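Local coordinates for hypothetical protein (Nostoc punctiforme, PDB 2O62) that is of unknown function but is built from two calycin-like beta domains, the second related to a biogenesis factor required for ATP synthase, at residues A[208-212]-A[222-226]. Sequence-based numbering, arbitrary orientation.
Sequences KQVQV and TSPLK. With GOL (glycerol), chain J.
Gln211 and Ser223 form a hydrogen-bonded antiparallel pair: Gln211 N reaches Ser223 O at 2.9 Å, in the carbonyl plane, and Ser223 N returns to Gln211 O at 3.0 Å. Past the non-hydrogen-bonded pair Val210-Pro224, Leu225 N bonds Gln209 O at 3.1 Å from above the carbonyl plane, 39° out of it. Leu225 then lays its branched end along the backbone of 209-211, with CG 3.6 Å from Val210 N and CD2 close to Gln211 N. On the side of Val212 and Thr222, Thr222 OG1 stands beside its backbone N (chi1 -61°) and lies near both methyls of Val212; this leaves CG2 anti to that nitrogen, 3.7 Å from Val210 CG2. Gln211 and Ser223 share the other face. A water donates to Ser223 OG and accepts from Gln211 NE2, tying the two side chains together; Gln109 also binds Ser223 OG, and Pro25 O takes Gln211 NE2. Gln211 runs extended beyond CG, and its OE1 accepts from glycerol O2 at 2.6 Å. Ser223, with Pro224 beside it, touches Phe111 of strand 103-111 in the N-terminal sheet, while Val210 and Val212 make backbone hydrogen bonds with Phe202 and Val200 of strand 199-202. The two segments belong to the beta hairpin of strands 210-214 and 219-224, neighbours in the closed up-and-down barrel of the C-terminal, calycin-like domain.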
ATOM      1  N   LYS A 208      12.083  -6.031  13.033  1.00 22.41           N
ATOM      2  CA  LYS A 208      10.842  -5.264  12.943  1.00 21.42           C
ATOM      3  C   LYS A 208      10.987  -3.937  13.633  1.00 20.82           C
ATOM      4  O   LYS A 208      10.723  -3.817  14.824  1.00 19.37           O
ATOM      5  CB  LYS A 208       9.650  -6.063  13.498  1.00 22.42           C
ATOM      6  CG  LYS A 208       8.298  -5.495  12.949  1.00 21.96           C
ATOM      7  CD  LYS A 208       7.150  -6.484  13.087  1.00 22.76           C
ATOM      8  CE  LYS A 208       5.820  -5.951  12.518  1.00 25.19           C
ATOM      9  NZ  LYS A 208       5.828  -6.115  10.998  1.00 27.08           N
ATOM     10  N   GLN A 209      11.511  -2.966  12.877  1.00 20.57           N
ATOM     11  CA  GLN A 209      11.763  -1.588  13.344  1.00 20.63           C
ATOM     12  C   GLN A 209      10.829  -0.653  12.595  1.00 21.60           C
ATOM     13  O   GLN A 209      11.216  -0.096  11.581  1.00 21.53           O
ATOM     14  CB  GLN A 209      13.212  -1.221  13.055  1.00 20.86           C
ATOM     15  CG  GLN A 209      14.198  -1.956  13.959  1.00 21.07           C
ATOM     16  CD  GLN A 209      14.149  -1.469  15.356  1.00 22.31           C
ATOM     17  OE1 GLN A 209      14.362  -0.277  15.609  1.00 22.83           O
ATOM     18  NE2 GLN A 209      13.912  -2.379  16.303  1.00 22.75           N
ATOM     19  N   VAL A 210       9.578  -0.547  13.056  1.00 21.49           N
ATOM     20  CA  VAL A 210       8.530   0.077  12.233  1.00 21.46           C
ATOM     21  C   VAL A 210       7.513   0.761  13.075  1.00 21.04           C
ATOM     22  O   VAL A 210       7.390   0.480  14.275  1.00 19.51           O
ATOM     23  CB  VAL A 210       7.798  -0.898  11.271  1.00 22.28           C
ATOM     24  CG1 VAL A 210       8.727  -1.555  10.306  1.00 23.43           C
ATOM     25  CG2 VAL A 210       6.993  -1.930  12.026  1.00 22.79           C
ATOM     26  N   GLN A 211       6.825   1.729  12.480  1.00 21.09           N
ATOM     27  CA  GLN A 211       5.625   2.283  13.097  1.00 22.38           C
ATOM     28  C   GLN A 211       4.479   1.869  12.229  1.00 21.84           C
ATOM     29  O   GLN A 211       4.594   1.888  11.017  1.00 22.37           O
ATOM     30  CB  GLN A 211       5.656   3.818  13.242  1.00 22.82           C
ATOM     31  CG  GLN A 211       5.640   4.654  11.937  1.00 24.77           C
ATOM     32  CD  GLN A 211       5.068   6.083  12.190  1.00 26.31           C
ATOM     33  OE1 GLN A 211       5.576   6.785  13.057  1.00 28.79           O
ATOM     34  NE2 GLN A 211       3.961   6.468  11.480  1.00 24.06           N
ATOM     35  N   VAL A 212       3.345   1.529  12.833  1.00 20.22           N
ATOM     36  CA  VAL A 212       2.141   1.255  12.014  1.00 20.87           C
ATOM     37  C   VAL A 212       1.145   2.336  12.324  1.00 20.79           C
ATOM     38  O   VAL A 212       0.906   2.608  13.480  1.00 21.06           O
ATOM     39  CB  VAL A 212       1.524  -0.105  12.338  1.00 20.46           C
ATOM     40  CG1 VAL A 212       0.355  -0.375  11.412  1.00 24.46           C
ATOM     41  CG2 VAL A 212       2.553  -1.192  12.233  1.00 20.87           C
ATOM     42  N   THR A 222       2.598   0.911   7.218  1.00 21.87           N
ATOM     43  CA  THR A 222       3.726   0.442   8.036  1.00 22.13           C
ATOM     44  C   THR A 222       5.017   1.019   7.444  1.00 22.70           C
ATOM     45  O   THR A 222       5.289   0.836   6.263  1.00 24.39           O
ATOM     46  CB  THR A 222       3.744  -1.118   8.139  1.00 22.92           C
ATOM     47  OG1 THR A 222       2.532  -1.537   8.773  1.00 23.80           O
ATOM     48  CG2 THR A 222       4.922  -1.618   8.947  1.00 24.46           C
ATOM     49  N   SER A 223       5.751   1.752   8.268  1.00 22.31           N
ATOM     50  CA  SER A 223       6.885   2.561   7.866  1.00 22.71           C
ATOM     51  C   SER A 223       8.123   2.210   8.676  1.00 22.64           C
ATOM     52  O   SER A 223       8.037   2.144   9.906  1.00 23.59           O
ATOM     53  CB  SER A 223       6.637   4.042   8.106  1.00 22.29           C
ATOM     54  OG  SER A 223       5.451   4.454   7.413  1.00 23.07           O
ATOM     55  N   PRO A 224       9.287   2.072   7.996  1.00 23.34           N
ATOM     56  CA  PRO A 224      10.561   2.003   8.725  1.00 23.55           C
ATOM     57  C   PRO A 224      10.706   3.157   9.733  1.00 22.77           C
ATOM     58  O   PRO A 224      10.324   4.265   9.436  1.00 23.02           O
ATOM     59  CB  PRO A 224      11.609   2.122   7.600  1.00 24.11           C
ATOM     60  CG  PRO A 224      10.896   1.739   6.345  1.00 25.53           C
ATOM     61  CD  PRO A 224       9.475   2.021   6.533  1.00 23.83           C
ATOM     62  N   LEU A 225      11.214   2.904  10.935  1.00 23.25           N
ATOM     63  CA  LEU A 225      11.472   4.004  11.854  1.00 23.03           C
ATOM     64  C   LEU A 225      12.542   4.954  11.296  1.00 23.00           C
ATOM     65  O   LEU A 225      12.518   6.147  11.569  1.00 22.10           O
ATOM     66  CB  LEU A 225      11.899   3.483  13.231  1.00 22.74           C
ATOM     67  CG  LEU A 225      10.769   2.736  13.963  1.00 24.49           C
ATOM     68  CD1 LEU A 225      11.277   2.068  15.257  1.00 24.04           C
ATOM     69  CD2 LEU A 225       9.569   3.662  14.230  1.00 25.27           C
ATOM     70  N   LYS A 226      13.505   4.406  10.565  1.00 24.25           N
ATOM     71  CA  LYS A 226      14.518   5.228   9.903  1.00 25.69           C
ATOM     72  C   LYS A 226      15.064   4.443   8.772  1.00 24.53           C
ATOM     73  O   LYS A 226      15.468   3.301   8.956  1.00 24.88           O
ATOM     74  CB  LYS A 226      15.682   5.605  10.808  1.00 26.69           C
ATOM     75  CG  LYS A 226      16.677   6.649  10.140  1.00 27.32           C
ATOM     76  CD  LYS A 226      17.699   7.224  11.089  1.00 29.68           C
ATOM     77  CE  LYS A 226      18.342   8.552  10.586  1.00 32.58           C
ATOM     78  NZ  LYS A 226      18.975   8.389   9.269  1.00 34.88           N
TER
HETATM   79  C1  GOL J 277       9.430   7.895  10.897  1.00 37.10           C
HETATM   80  O1  GOL J 277       9.736   6.856  10.006  1.00 24.56           O
HETATM   81  C2  GOL J 277       8.795   7.452  12.202  1.00 40.24           C
HETATM   82  O2  GOL J 277       7.641   8.232  12.434  1.00 44.95           O
HETATM   83  C3  GOL J 277       9.752   7.761  13.350  1.00 44.13           C
HETATM   84  O3  GOL J 277      11.060   7.315  13.047  1.00 45.73           O
HETATM   85  O   HOH W   1      14.058   1.472  10.704  1.00 21.79           O
HETATM   86  O   HOH W   2       3.372   4.637   9.336  1.00 16.14           O